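Local coordinates for protein minor fimbrium subunit Mfa5 (PDB 6TO1) that serves as an accessory subunit of the minor fimbriae, surface pili that mediate biofilm formation and adhesion to host cells and other oral bacteria, at residues L475-I478 against D482-V485; V538-D543 against R612-P617; V562-D567 against P597-V602; K580-D585 against Q592-P597; G624-S629 against G635-A640. All blocks are in the same frame, centred on the assembly; numbering follows the deposited sequence.

Contact 1 of 5, residues L475-I478 against D482-V485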
# COMPACT_ATOMS: atom_id res chain seq x y z
N LEU A 475 -34.56 7.29 -23.07
CA LEU A 475 -35.33 8.53 -23.23
C LEU A 475 -36.78 8.35 -22.80
O LEU A 475 -37.37 9.26 -22.20
CB LEU A 475 -35.26 9.00 -24.68
CG LEU A 475 -34.06 9.89 -25.01
CD1 LEU A 475 -32.75 9.11 -24.88
CD2 LEU A 475 -34.15 10.53 -26.40
N ASP A 476 -37.40 7.22 -23.15
CA ASP A 476 -38.81 7.05 -22.83
C ASP A 476 -39.02 6.92 -21.32
O ASP A 476 -40.00 7.43 -20.77
CB ASP A 476 -39.38 5.83 -23.53
CG ASP A 476 -39.54 6.02 -25.04
OD1 ASP A 476 -39.78 7.15 -25.50
OD2 ASP A 476 -39.43 5.01 -25.76
N TYR A 477 -38.11 6.22 -20.63
CA TYR A 477 -38.20 6.16 -19.18
C TYR A 477 -38.08 7.55 -18.56
O TYR A 477 -38.85 7.92 -17.66
CB TYR A 477 -37.12 5.24 -18.61
CG TYR A 477 -37.28 5.04 -17.13
CD1 TYR A 477 -38.00 3.96 -16.63
CD2 TYR A 477 -36.75 5.95 -16.24
CE1 TYR A 477 -38.16 3.79 -15.26
CE2 TYR A 477 -36.92 5.80 -14.89
CZ TYR A 477 -37.61 4.72 -14.40
OH TYR A 477 -37.76 4.60 -13.05
N ILE A 478 -37.09 8.33 -19.01
CA ILE A 478 -36.90 9.68 -18.48
C ILE A 478 -38.12 10.54 -18.78
O ILE A 478 -38.59 11.30 -17.93
CB ILE A 478 -35.61 10.30 -19.06
CG1 ILE A 478 -34.39 9.50 -18.54
CG2 ILE A 478 -35.49 11.74 -18.73
CD1 ILE A 478 -33.13 9.78 -19.25
N ASP A 482 -40.59 11.42 -13.33
CA ASP A 482 -40.05 12.68 -12.84
C ASP A 482 -38.85 12.40 -11.94
O ASP A 482 -38.89 12.54 -10.72
CB ASP A 482 -41.14 13.47 -12.12
CG ASP A 482 -42.19 13.99 -13.08
OD1 ASP A 482 -41.82 14.37 -14.21
OD2 ASP A 482 -43.38 13.99 -12.74
N ILE A 483 -37.76 11.99 -12.59
CA ILE A 483 -36.53 11.64 -11.87
C ILE A 483 -35.96 12.87 -11.18
O ILE A 483 -35.83 13.94 -11.80
CB ILE A 483 -35.50 11.04 -12.84
CG1 ILE A 483 -35.98 9.68 -13.33
CG2 ILE A 483 -34.12 10.95 -12.14
CD1 ILE A 483 -35.20 9.20 -14.54
N PRO A 484 -35.51 12.77 -9.93
CA PRO A 484 -34.87 13.92 -9.29
C PRO A 484 -33.48 14.19 -9.85
O PRO A 484 -32.78 13.29 -10.32
CB PRO A 484 -34.79 13.51 -7.81
CG PRO A 484 -34.64 12.01 -7.87
CD PRO A 484 -35.49 11.57 -9.07
N VAL A 485 -33.07 15.44 -9.78
CA VAL A 485 -31.73 15.81 -10.18
C VAL A 485 -30.82 15.77 -8.96
O VAL A 485 -31.29 15.79 -7.82
CB VAL A 485 -31.68 17.20 -10.84
CG1 VAL A 485 -32.45 17.18 -12.17
CG2 VAL A 485 -32.23 18.26 -9.93

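Contact 2 of 5, residues V538-D543 against R612-P617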
# COMPACT_ATOMS: atom_id res chain seq x y z
N VAL A 538 -53.03 8.01 -35.90
CA VAL A 538 -54.05 7.23 -35.22
C VAL A 538 -55.46 7.59 -35.68
O VAL A 538 -55.72 8.66 -36.23
CB VAL A 538 -53.95 7.41 -33.68
CG1 VAL A 538 -52.57 6.90 -33.17
CG2 VAL A 538 -54.17 8.84 -33.28
N LEU A 539 -56.38 6.70 -35.35
CA LEU A 539 -57.75 6.70 -35.85
C LEU A 539 -58.69 7.36 -34.86
O LEU A 539 -58.64 7.08 -33.66
CB LEU A 539 -58.19 5.26 -36.12
CG LEU A 539 -59.61 5.00 -36.63
CD1 LEU A 539 -59.71 5.65 -38.01
CD2 LEU A 539 -59.97 3.54 -36.70
N VAL A 540 -59.53 8.27 -35.37
CA VAL A 540 -60.66 8.79 -34.60
C VAL A 540 -61.93 8.51 -35.39
O VAL A 540 -61.92 8.27 -36.60
CB VAL A 540 -60.55 10.29 -34.28
CG1 VAL A 540 -59.34 10.57 -33.42
CG2 VAL A 540 -60.52 11.11 -35.58
N ASN A 541 -63.05 8.55 -34.68
CA ASN A 541 -64.31 8.39 -35.37
C ASN A 541 -64.80 9.73 -35.91
O ASN A 541 -64.13 10.77 -35.84
CB ASN A 541 -65.35 7.72 -34.45
CG ASN A 541 -65.71 8.55 -33.26
OD1 ASN A 541 -65.53 9.77 -33.25
ND2 ASN A 541 -66.26 7.91 -32.23
N LYS A 542 -66.02 9.67 -36.48
CA LYS A 542 -66.74 10.83 -36.99
C LYS A 542 -66.82 12.01 -36.05
O LYS A 542 -66.98 13.15 -36.51
CB LYS A 542 -68.19 10.44 -37.18
CG LYS A 542 -68.46 9.38 -38.08
CD LYS A 542 -69.81 8.73 -37.77
CE LYS A 542 -70.94 9.70 -37.84
NZ LYS A 542 -72.06 9.37 -36.85
N ASP A 543 -66.95 11.76 -34.77
CA ASP A 543 -67.12 12.76 -33.77
C ASP A 543 -65.80 13.14 -33.17
O ASP A 543 -65.77 13.84 -32.16
CB ASP A 543 -68.10 12.23 -32.71
CG ASP A 543 -69.52 12.12 -33.25
OD1 ASP A 543 -70.00 13.12 -33.81
OD2 ASP A 543 -70.12 11.03 -33.16
N ARG A 612 -58.41 10.53 -43.75
CA ARG A 612 -57.98 11.89 -43.96
C ARG A 612 -57.69 12.57 -42.63
O ARG A 612 -58.38 12.34 -41.63
CB ARG A 612 -59.00 12.74 -44.73
CG ARG A 612 -60.29 13.07 -44.00
CD ARG A 612 -60.27 14.53 -43.62
NE ARG A 612 -61.54 15.05 -43.12
CZ ARG A 612 -61.68 16.23 -42.53
NH1 ARG A 612 -60.61 17.00 -42.35
NH2 ARG A 612 -62.88 16.63 -42.12
N PHE A 613 -56.68 13.43 -42.66
CA PHE A 613 -56.21 14.12 -41.47
C PHE A 613 -57.27 15.06 -40.92
O PHE A 613 -57.92 15.81 -41.66
CB PHE A 613 -54.94 14.91 -41.81
CG PHE A 613 -54.39 15.71 -40.66
CD1 PHE A 613 -53.64 15.08 -39.68
CD2 PHE A 613 -54.66 17.06 -40.51
CE1 PHE A 613 -53.16 15.78 -38.60
CE2 PHE A 613 -54.18 17.77 -39.41
CZ PHE A 613 -53.40 17.11 -38.46
N VAL A 614 -57.41 15.05 -39.60
CA VAL A 614 -58.35 15.92 -38.90
C VAL A 614 -57.68 16.45 -37.65
O VAL A 614 -56.75 15.85 -37.10
CB VAL A 614 -59.66 15.20 -38.51
CG1 VAL A 614 -60.51 14.94 -39.74
CG2 VAL A 614 -59.39 13.88 -37.78
N GLU A 615 -58.15 17.60 -37.18
CA GLU A 615 -57.69 18.21 -35.93
C GLU A 615 -58.84 18.08 -34.93
O GLU A 615 -59.93 18.60 -35.17
CB GLU A 615 -57.26 19.65 -36.15
CG GLU A 615 -56.05 19.77 -37.10
CD GLU A 615 -55.58 21.20 -37.38
OE1 GLU A 615 -56.23 22.14 -36.89
OE2 GLU A 615 -54.56 21.39 -38.09
N VAL A 616 -58.62 17.31 -33.87
CA VAL A 616 -59.67 17.04 -32.90
C VAL A 616 -59.11 17.32 -31.51
O VAL A 616 -57.91 17.60 -31.37
CB VAL A 616 -60.19 15.60 -33.00
CG1 VAL A 616 -60.73 15.30 -34.40
CG2 VAL A 616 -59.07 14.61 -32.62
N PRO A 617 -59.94 17.29 -30.47
CA PRO A 617 -59.42 17.58 -29.12
C PRO A 617 -58.29 16.64 -28.76
O PRO A 617 -58.37 15.42 -28.97
CB PRO A 617 -60.65 17.37 -28.22
CG PRO A 617 -61.80 17.64 -29.11
CD PRO A 617 -61.40 17.10 -30.47

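Contact 3 of 5, residues V562-D567 against P597-V602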
# COMPACT_ATOMS: atom_id res chain seq x y z
N VAL A 562 -53.62 2.39 -34.58
CA VAL A 562 -52.50 2.93 -35.36
C VAL A 562 -52.73 2.62 -36.83
O VAL A 562 -52.88 1.46 -37.22
CB VAL A 562 -51.16 2.34 -34.88
CG1 VAL A 562 -50.04 2.83 -35.77
CG2 VAL A 562 -50.92 2.73 -33.45
N LEU A 563 -52.72 3.68 -37.67
CA LEU A 563 -53.01 3.54 -39.09
C LEU A 563 -51.77 3.44 -39.96
O LEU A 563 -51.85 2.95 -41.09
CB LEU A 563 -53.83 4.74 -39.59
CG LEU A 563 -55.24 4.84 -39.02
CD1 LEU A 563 -55.80 6.26 -39.20
CD2 LEU A 563 -56.11 3.80 -39.70
N GLN A 564 -50.64 3.93 -39.47
CA GLN A 564 -49.42 4.09 -40.25
C GLN A 564 -48.27 4.03 -39.25
O GLN A 564 -48.39 4.55 -38.14
CB GLN A 564 -49.46 5.42 -40.98
CG GLN A 564 -48.22 5.80 -41.68
CD GLN A 564 -48.44 7.04 -42.51
OE1 GLN A 564 -48.91 6.96 -43.64
NE2 GLN A 564 -48.11 8.19 -41.96
N SER A 565 -47.16 3.42 -39.66
CA SER A 565 -46.03 3.25 -38.74
C SER A 565 -45.58 4.58 -38.15
O SER A 565 -45.44 5.59 -38.85
CB SER A 565 -44.85 2.60 -39.46
OG SER A 565 -45.19 1.30 -39.91
N GLN A 566 -45.33 4.58 -36.84
CA GLN A 566 -44.73 5.73 -36.21
C GLN A 566 -43.42 6.07 -36.91
O GLN A 566 -42.72 5.19 -37.42
CB GLN A 566 -44.52 5.44 -34.72
CG GLN A 566 -43.76 6.50 -33.97
CD GLN A 566 -42.39 6.01 -33.55
OE1 GLN A 566 -42.25 4.99 -32.87
NE2 GLN A 566 -41.36 6.74 -33.96
N ASP A 567 -43.11 7.36 -37.00
CA ASP A 567 -41.83 7.79 -37.55
C ASP A 567 -41.27 8.91 -36.67
O ASP A 567 -41.91 9.36 -35.72
CB ASP A 567 -41.93 8.22 -39.03
CG ASP A 567 -42.85 9.42 -39.27
OD1 ASP A 567 -42.98 10.29 -38.41
OD2 ASP A 567 -43.43 9.50 -40.37
N PRO A 597 -44.98 18.64 -38.60
CA PRO A 597 -46.10 18.27 -39.46
C PRO A 597 -46.20 16.76 -39.60
O PRO A 597 -45.20 16.04 -39.43
CB PRO A 597 -45.71 18.93 -40.79
CG PRO A 597 -44.22 18.63 -40.86
CD PRO A 597 -43.72 18.63 -39.37
N PRO A 598 -47.37 16.24 -39.93
CA PRO A 598 -47.45 14.82 -40.30
C PRO A 598 -46.72 14.58 -41.63
O PRO A 598 -46.62 15.47 -42.48
CB PRO A 598 -48.95 14.56 -40.43
CG PRO A 598 -49.52 15.89 -40.82
CD PRO A 598 -48.64 16.97 -40.19
N THR A 599 -46.20 13.38 -41.80
CA THR A 599 -45.56 13.07 -43.08
C THR A 599 -46.57 13.09 -44.22
O THR A 599 -46.22 13.41 -45.35
CB THR A 599 -44.86 11.72 -43.03
OG1 THR A 599 -45.76 10.69 -42.63
CG2 THR A 599 -43.73 11.80 -42.04
N ASN A 600 -47.83 12.76 -43.94
CA ASN A 600 -48.85 12.83 -44.98
C ASN A 600 -50.18 13.17 -44.36
O ASN A 600 -50.42 12.92 -43.18
CB ASN A 600 -48.98 11.52 -45.76
CG ASN A 600 -48.89 10.31 -44.89
OD1 ASN A 600 -48.20 10.31 -43.87
ND2 ASN A 600 -49.58 9.26 -45.27
N THR A 601 -51.08 13.73 -45.17
CA THR A 601 -52.41 14.11 -44.70
C THR A 601 -53.50 13.17 -45.19
O THR A 601 -54.65 13.31 -44.77
CB THR A 601 -52.72 15.53 -45.16
OG1 THR A 601 -52.52 15.61 -46.58
CG2 THR A 601 -51.80 16.50 -44.47
N VAL A 602 -53.16 12.21 -46.04
CA VAL A 602 -54.04 11.15 -46.46
C VAL A 602 -53.31 9.82 -46.30
O VAL A 602 -52.16 9.68 -46.73
CB VAL A 602 -54.50 11.34 -47.92
CG1 VAL A 602 -55.26 10.14 -48.38
CG2 VAL A 602 -55.33 12.60 -48.05

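Contact 4 of 5, residues K580-D585 against Q592-P597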
# COMPACT_ATOMS: atom_id res chain seq x y z
N LYS A 580 -32.83 10.69 -36.19
CA LYS A 580 -33.84 11.10 -35.23
C LYS A 580 -33.36 11.95 -34.06
O LYS A 580 -34.21 12.40 -33.28
CB LYS A 580 -34.53 9.84 -34.67
CG LYS A 580 -33.57 8.92 -33.91
CD LYS A 580 -34.08 7.50 -33.86
CE LYS A 580 -34.00 6.92 -32.47
NZ LYS A 580 -34.27 5.45 -32.50
N TRP A 581 -32.06 12.24 -33.95
CA TRP A 581 -31.53 12.83 -32.71
C TRP A 581 -31.48 14.35 -32.79
O TRP A 581 -30.66 14.94 -33.51
CB TRP A 581 -30.15 12.24 -32.40
CG TRP A 581 -30.13 10.77 -32.35
CD1 TRP A 581 -29.65 9.91 -33.29
CD2 TRP A 581 -30.58 9.94 -31.27
NE1 TRP A 581 -29.81 8.62 -32.88
CE2 TRP A 581 -30.38 8.61 -31.64
CE3 TRP A 581 -31.17 10.21 -30.03
CZ2 TRP A 581 -30.72 7.54 -30.81
CZ3 TRP A 581 -31.52 9.14 -29.21
CH2 TRP A 581 -31.29 7.84 -29.60
N ILE A 582 -32.34 15.00 -32.02
CA ILE A 582 -32.47 16.45 -32.00
C ILE A 582 -31.58 17.00 -30.90
O ILE A 582 -31.79 16.69 -29.72
CB ILE A 582 -33.94 16.87 -31.79
CG1 ILE A 582 -34.81 16.23 -32.88
CG2 ILE A 582 -34.05 18.36 -31.71
CD1 ILE A 582 -36.30 16.33 -32.62
N LYS A 583 -30.61 17.82 -31.29
CA LYS A 583 -29.69 18.40 -30.33
C LYS A 583 -30.42 19.28 -29.32
O LYS A 583 -31.21 20.15 -29.69
CB LYS A 583 -28.63 19.22 -31.06
CG LYS A 583 -27.55 19.82 -30.16
CD LYS A 583 -26.26 20.02 -30.94
CE LYS A 583 -25.09 20.41 -30.03
NZ LYS A 583 -23.78 20.24 -30.73
N LEU A 584 -30.11 19.06 -28.04
CA LEU A 584 -30.79 19.73 -26.95
C LEU A 584 -29.94 20.87 -26.40
O LEU A 584 -28.71 20.84 -26.48
CB LEU A 584 -31.09 18.74 -25.83
CG LEU A 584 -32.04 17.61 -26.16
CD1 LEU A 584 -32.20 16.63 -25.02
CD2 LEU A 584 -33.42 18.18 -26.60
N ASP A 585 -30.62 21.87 -25.81
CA ASP A 585 -29.93 22.95 -25.11
C ASP A 585 -29.81 22.54 -23.64
O ASP A 585 -30.79 22.57 -22.89
CB ASP A 585 -30.68 24.27 -25.24
CG ASP A 585 -30.04 25.39 -24.44
OD1 ASP A 585 -28.97 25.17 -23.81
OD2 ASP A 585 -30.60 26.51 -24.44
N GLN A 592 -37.75 23.18 -25.57
CA GLN A 592 -37.51 23.74 -26.88
C GLN A 592 -38.59 23.19 -27.82
O GLN A 592 -38.71 21.96 -27.98
CB GLN A 592 -36.12 23.38 -27.38
CG GLN A 592 -34.96 23.93 -26.53
CD GLN A 592 -34.30 22.86 -25.68
OE1 GLN A 592 -33.47 22.10 -26.16
NE2 GLN A 592 -34.68 22.80 -24.41
N TYR A 593 -39.36 24.08 -28.43
CA TYR A 593 -40.52 23.68 -29.22
C TYR A 593 -40.17 23.64 -30.70
O TYR A 593 -39.41 24.46 -31.20
CB TYR A 593 -41.68 24.63 -28.99
CG TYR A 593 -42.40 24.36 -27.70
CD1 TYR A 593 -43.38 23.39 -27.64
CD2 TYR A 593 -42.08 25.05 -26.53
CE1 TYR A 593 -44.04 23.13 -26.47
CE2 TYR A 593 -42.74 24.79 -25.35
CZ TYR A 593 -43.73 23.83 -25.34
OH TYR A 593 -44.42 23.54 -24.19
N TYR A 594 -40.70 22.63 -31.39
CA TYR A 594 -40.51 22.47 -32.82
C TYR A 594 -41.87 22.39 -33.49
O TYR A 594 -42.85 21.93 -32.89
CB TYR A 594 -39.70 21.23 -33.12
CG TYR A 594 -38.29 21.36 -32.62
CD1 TYR A 594 -37.30 21.85 -33.45
CD2 TYR A 594 -37.96 21.02 -31.32
CE1 TYR A 594 -36.01 21.99 -33.02
CE2 TYR A 594 -36.66 21.16 -30.87
CZ TYR A 594 -35.69 21.64 -31.73
OH TYR A 594 -34.40 21.79 -31.31
N SER A 595 -41.91 22.82 -34.76
CA SER A 595 -43.14 22.83 -35.57
C SER A 595 -43.19 21.54 -36.37
O SER A 595 -42.42 21.34 -37.32
CB SER A 595 -43.17 24.07 -36.47
OG SER A 595 -44.32 24.05 -37.30
N VAL A 596 -44.05 20.63 -35.96
CA VAL A 596 -43.99 19.25 -36.42
C VAL A 596 -45.19 18.99 -37.33
O VAL A 596 -46.34 19.07 -36.86
CB VAL A 596 -43.97 18.25 -35.26
CG1 VAL A 596 -43.92 16.86 -35.79
CG2 VAL A 596 -42.77 18.57 -34.38
N PRO A 597 -44.98 18.64 -38.60
CA PRO A 597 -46.10 18.27 -39.46
C PRO A 597 -46.20 16.76 -39.60
O PRO A 597 -45.20 16.04 -39.43
CB PRO A 597 -45.71 18.93 -40.79
CG PRO A 597 -44.22 18.63 -40.86
CD PRO A 597 -43.72 18.63 -39.37
O HOH W 1 -33.74 21.26 -28.74
O HOH W 2 -33.02 21.29 -22.38

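Contact 5 of 5, residues G624-S629 against G635-A640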
# COMPACT_ATOMS: atom_id res chain seq x y z
N GLY A 624 -47.83 21.18 -35.61
CA GLY A 624 -48.06 21.32 -34.19
C GLY A 624 -46.76 21.53 -33.43
O GLY A 624 -45.70 21.06 -33.81
N GLN A 625 -46.88 22.31 -32.36
CA GLN A 625 -45.75 22.61 -31.47
C GLN A 625 -45.51 21.42 -30.55
O GLN A 625 -46.40 21.03 -29.79
CB GLN A 625 -46.06 23.86 -30.66
CG GLN A 625 -46.17 25.12 -31.50
CD GLN A 625 -44.82 25.56 -31.99
OE1 GLN A 625 -44.46 25.33 -33.15
NE2 GLN A 625 -44.06 26.18 -31.11
N ILE A 626 -44.31 20.84 -30.64
CA ILE A 626 -43.89 19.73 -29.79
C ILE A 626 -42.57 20.15 -29.12
O ILE A 626 -41.64 20.58 -29.81
CB ILE A 626 -43.69 18.42 -30.57
CG1 ILE A 626 -44.96 18.06 -31.35
CG2 ILE A 626 -43.29 17.27 -29.63
CD1 ILE A 626 -46.12 17.60 -30.53
N GLY A 627 -42.50 19.99 -27.81
CA GLY A 627 -41.37 20.49 -27.03
C GLY A 627 -40.61 19.38 -26.32
O GLY A 627 -41.21 18.41 -25.87
N ILE A 628 -39.28 19.54 -26.28
CA ILE A 628 -38.39 18.58 -25.63
C ILE A 628 -37.31 19.33 -24.86
O ILE A 628 -37.03 20.51 -25.10
CB ILE A 628 -37.72 17.62 -26.65
CG1 ILE A 628 -37.01 18.41 -27.76
CG2 ILE A 628 -38.75 16.67 -27.23
CD1 ILE A 628 -36.33 17.53 -28.79
N SER A 629 -36.70 18.61 -23.90
CA SER A 629 -35.61 19.16 -23.11
C SER A 629 -34.73 18.00 -22.64
O SER A 629 -35.08 16.84 -22.82
CB SER A 629 -36.10 19.93 -21.89
OG SER A 629 -36.64 19.00 -20.93
N GLY A 635 -40.55 13.73 -27.20
CA GLY A 635 -41.85 14.25 -27.54
C GLY A 635 -42.65 13.30 -28.41
O GLY A 635 -42.12 12.40 -29.08
N ASN A 636 -43.98 13.48 -28.39
CA ASN A 636 -44.88 12.60 -29.14
C ASN A 636 -45.98 13.45 -29.75
O ASN A 636 -46.70 14.14 -29.02
CB ASN A 636 -45.50 11.51 -28.25
CG ASN A 636 -44.51 10.44 -27.84
OD1 ASN A 636 -44.27 9.47 -28.57
ND2 ASN A 636 -43.90 10.63 -26.68
N ALA A 637 -46.09 13.42 -31.06
CA ALA A 637 -47.21 14.02 -31.78
C ALA A 637 -48.19 12.93 -32.14
O ALA A 637 -47.80 11.84 -32.58
CB ALA A 637 -46.74 14.73 -33.05
N TYR A 638 -49.48 13.23 -31.95
CA TYR A 638 -50.58 12.33 -32.30
C TYR A 638 -51.39 13.00 -33.40
O TYR A 638 -52.18 13.91 -33.14
CB TYR A 638 -51.43 12.01 -31.10
CG TYR A 638 -50.68 11.07 -30.18
CD1 TYR A 638 -50.69 9.71 -30.40
CD2 TYR A 638 -49.90 11.57 -29.14
CE1 TYR A 638 -50.00 8.84 -29.59
CE2 TYR A 638 -49.20 10.69 -28.31
CZ TYR A 638 -49.26 9.32 -28.56
OH TYR A 638 -48.58 8.39 -27.79
N PHE A 639 -51.20 12.55 -34.63
CA PHE A 639 -51.98 13.04 -35.76
C PHE A 639 -53.19 12.13 -35.94
O PHE A 639 -53.03 10.92 -36.09
CB PHE A 639 -51.07 13.09 -36.99
CG PHE A 639 -49.93 14.04 -36.84
CD1 PHE A 639 -50.17 15.39 -36.70
CD2 PHE A 639 -48.60 13.59 -36.81
CE1 PHE A 639 -49.12 16.29 -36.57
CE2 PHE A 639 -47.56 14.49 -36.70
CZ PHE A 639 -47.80 15.83 -36.57
N ALA A 640 -54.38 12.72 -35.93
CA ALA A 640 -55.65 12.01 -36.01
C ALA A 640 -56.16 11.97 -37.44
O ALA A 640 -56.00 12.92 -38.21
CB ALA A 640 -56.70 12.71 -35.13

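Contact 1 of 5, residues L475-I478 against D482-V485
In Y477 the ring carbon CG stands anti to the backbone N (chi1 -174°), and this turn brings one edge of the ring round to I483. That residue answers with CG1 set beside its own backbone N (chi1 -68°) and an extended end (chi2 166°), so that the terminal methyl CD1 leads into the contact. CD1 arrives at the edge of the Y477 ring, close to the ring plane, 3.8 Å from Y477 CE2. The two side chains meet at roughly a right angle. The same methyl also lies 4.1 Å from I478 CG1, so one atom of I483 serves two consecutive residues of the helix.

The backbones stay well apart: I478 CA and I483 CA, the nearest pair, are 6.9 Å from each other, and only side chains bridge the space. Isoleucine suits this place because its extended CG1-CD1 branch is long enough to put a methyl against both helix residues. I478 belongs on the buried face of helix 475-480, where it packs on P633 and F498; I483 also touches F498. Y477 lies farther out, and its CD2-CE2 edge is the apolar part that meets the I483 methyl.

The chain leaving a short helix thus sends one side chain, I483, back against the helix it has just left. Directional bonds come from around the contact: D476 pairs with K534 and D482 with K632, salt bridges that tie the helix and the following loop to other parts of the chain. Between the segments themselves no hydrogen bond forms, and their 124 Å² of buried surface is an apolar contact that shields a methyl from water but fixes little about direction.

Contact 2 of 5, residues V538-D543 against R612-P617
Just beyond V540, which meets V614 and V616 across the contact, N541 OD1 accepts the backbone N of D543 at 2.9 Å. The donor stands above the carbonyl plane, 48° out of it. This is an Asx turn, which asparagine suits because its short amide can reach the backbone two residues on; N541 ND2 is taken by Q545.

The contact itself is a cluster of three valines. V540 CG2 and V614 CG2 reach toward each other, tip to tip, at 3.7 Å, while the other methyl of V540, CG1, meets V616 CG2 at 4.1 Å. The branched stem of V540 thus divides its two methyls between alternate residues of 612-617. E615, between those two, directs its carboxylate to the backbone N of N622. Compact valines fit here because each fills space close to its own backbone. Beside them, V614 CG1 lies 3.2 Å above the plane of the R612 guanidinium, over its centre, and R612 NH1 bonds to F613 O at 3.0 Å.

Strand 634-643 runs between the two segments and bonds to both: V538 pairs with F639 and Y641, R612 with K642. V540 and V616 both also rest on A640 of that middle strand.

Contact 3 of 5, residues V562-D567 against P597-V602
Q564 and N600 meet head-on through their amides, forming a cyclic pair of hydrogen bonds. N600 ND2 gives a hydrogen to Q564 OE1 at 2.9 Å (162° at the hydrogen), and Q564 NE2 returns one to N600 OD1, also at 2.9 Å (161°). Each donor lies in the carbonyl plane of its partner, on a lone pair, and the amide planes are only 18° apart. A carboxamide has a donor and an acceptor side by side, so two of them can match each other; glutamine supplies the reach, its chain being extended beyond CG, while the shorter asparagine stays near its backbone.

A second layer fixes the N600 amide. T599 OG1 donates to N600 OD1 at 2.8 Å, giving that oxygen two donors, and N600 ND2 spends its other hydrogen on V602 O at 3.0 Å. These bonds hold the amide against rotation and settle which end is oxygen. T599 OG1 is in turn bonded to Y537 OH, which also reaches D567 OD2; D567 OD1 forms a salt bridge with R535.

Thus the loop before strand 602-604 is pinned at the surface to the corner between strands 562-563 and 565-568. Strand 530-539, which supplies R535 and Y537, pairs with 565-568, while P598 packs on F639 and Y641 of strand 634-643.

Contact 4 of 5, residues K580-D585 against Q592-P597
A water-bridged junction, built by Q592 and Y594 on one side and I582 to D585 on the other, joins strand 582-583 to strand 592-596, which belongs to a different sheet. Its direct bond runs from D585 N to Q592 OE1, 2.9 Å long and nearly straight at 171°, although the donor stands 44° out of the carbonyl plane. Q592 is sharply bent at its second torsion, and the fold of the chain carries the amide across to the backbone of D585.

One water completes the junction. It donates to K583 O at 2.9 Å and to Q592 OE1 at 2.7 Å, and accepts from Y594 OH at 2.7 Å, lying at the edge of the tyrosine ring. Q592 OE1 therefore receives two hydrogens. Its partner atom NE2 is equally engaged, with A590 O and with a second water at 3.0 Å that donates to D585 O at 2.6 Å. Next to these polar groups, I582 CG2 packs 3.7 Å from Y594 CZ, and I582 and L584 both rest on I628.

Each type suits its place: glutamine both accepts and donates, and tyrosine combines an apolar ring with a hydroxyl tip. The backbones of I582 and L584 pair with G531 and G529, while K583 O and D585 N turn to the water and to Q592 OE1. Such a bridge holds the strands at a separation that direct backbone bonding could not span.

Contact 5 of 5, residues G624-S629 against G635-A640
G624 opens the strand that sets I626 and I628 against G635 and A637. Q625 points to the far face, where it packs on Y593 and S595, and leaves the contact to the next residue.

I626 gives most of what strand 624-628 contributes to the buried surface. Its CG1 lies beside the backbone N (chi1 -55°) and its end folds (chi2 -71°), so the two branches divide the work: CD1 reaches A637 CB at 3.9 Å and lies 3.8 Å from N636 O, while CG2 settles 3.9 Å from G635 CA. The match is one of size, a large branched residue over a glycine and an alanine. I628 then sets CG2 only 3.4 Å from G635 N. Glycine suits position 635 because a beta carbon there would run into I626 CG2 and crowd I628 CG2. G635 is itself backbone-bonded to V532 and K534 of strand 530-539.

The two strands run nearly antiparallel, 161° between their directions, and approach to 6.7 Å, yet no hydrogen bond links them. They belong to separate layers packed through apolar side chains. Strand 624-628 bonds instead to strand 592-596, by G624 with V596, I626 with Y594 and I628 with Q592. Strand 634-643 lies parallel to 530-539, whose I533 also packs against I626 and I628.

Contacts 2 to 5 belong to one compact unit at the end of the elongated chain, with contact 1 at its border. Contacts 4 and 5 are closest, their centres 9 Å apart, and share the ladder of strands 592-596 and 624-628, as in Y594 N to I626 O at 2.7 Å. Contacts 3 and 4 share P597. Contact 2 joins contact 3 through F613 N and T601 O (2.9 Å) and contact 5 through V614 N and A640 O (2.9 Å), both probable hydrogen bonds. Contact 1 touches only contact 4, by L475 CD2 on W581 CZ3, 4.1 Å. No residue of the five contacts binds the magnesium or calcium.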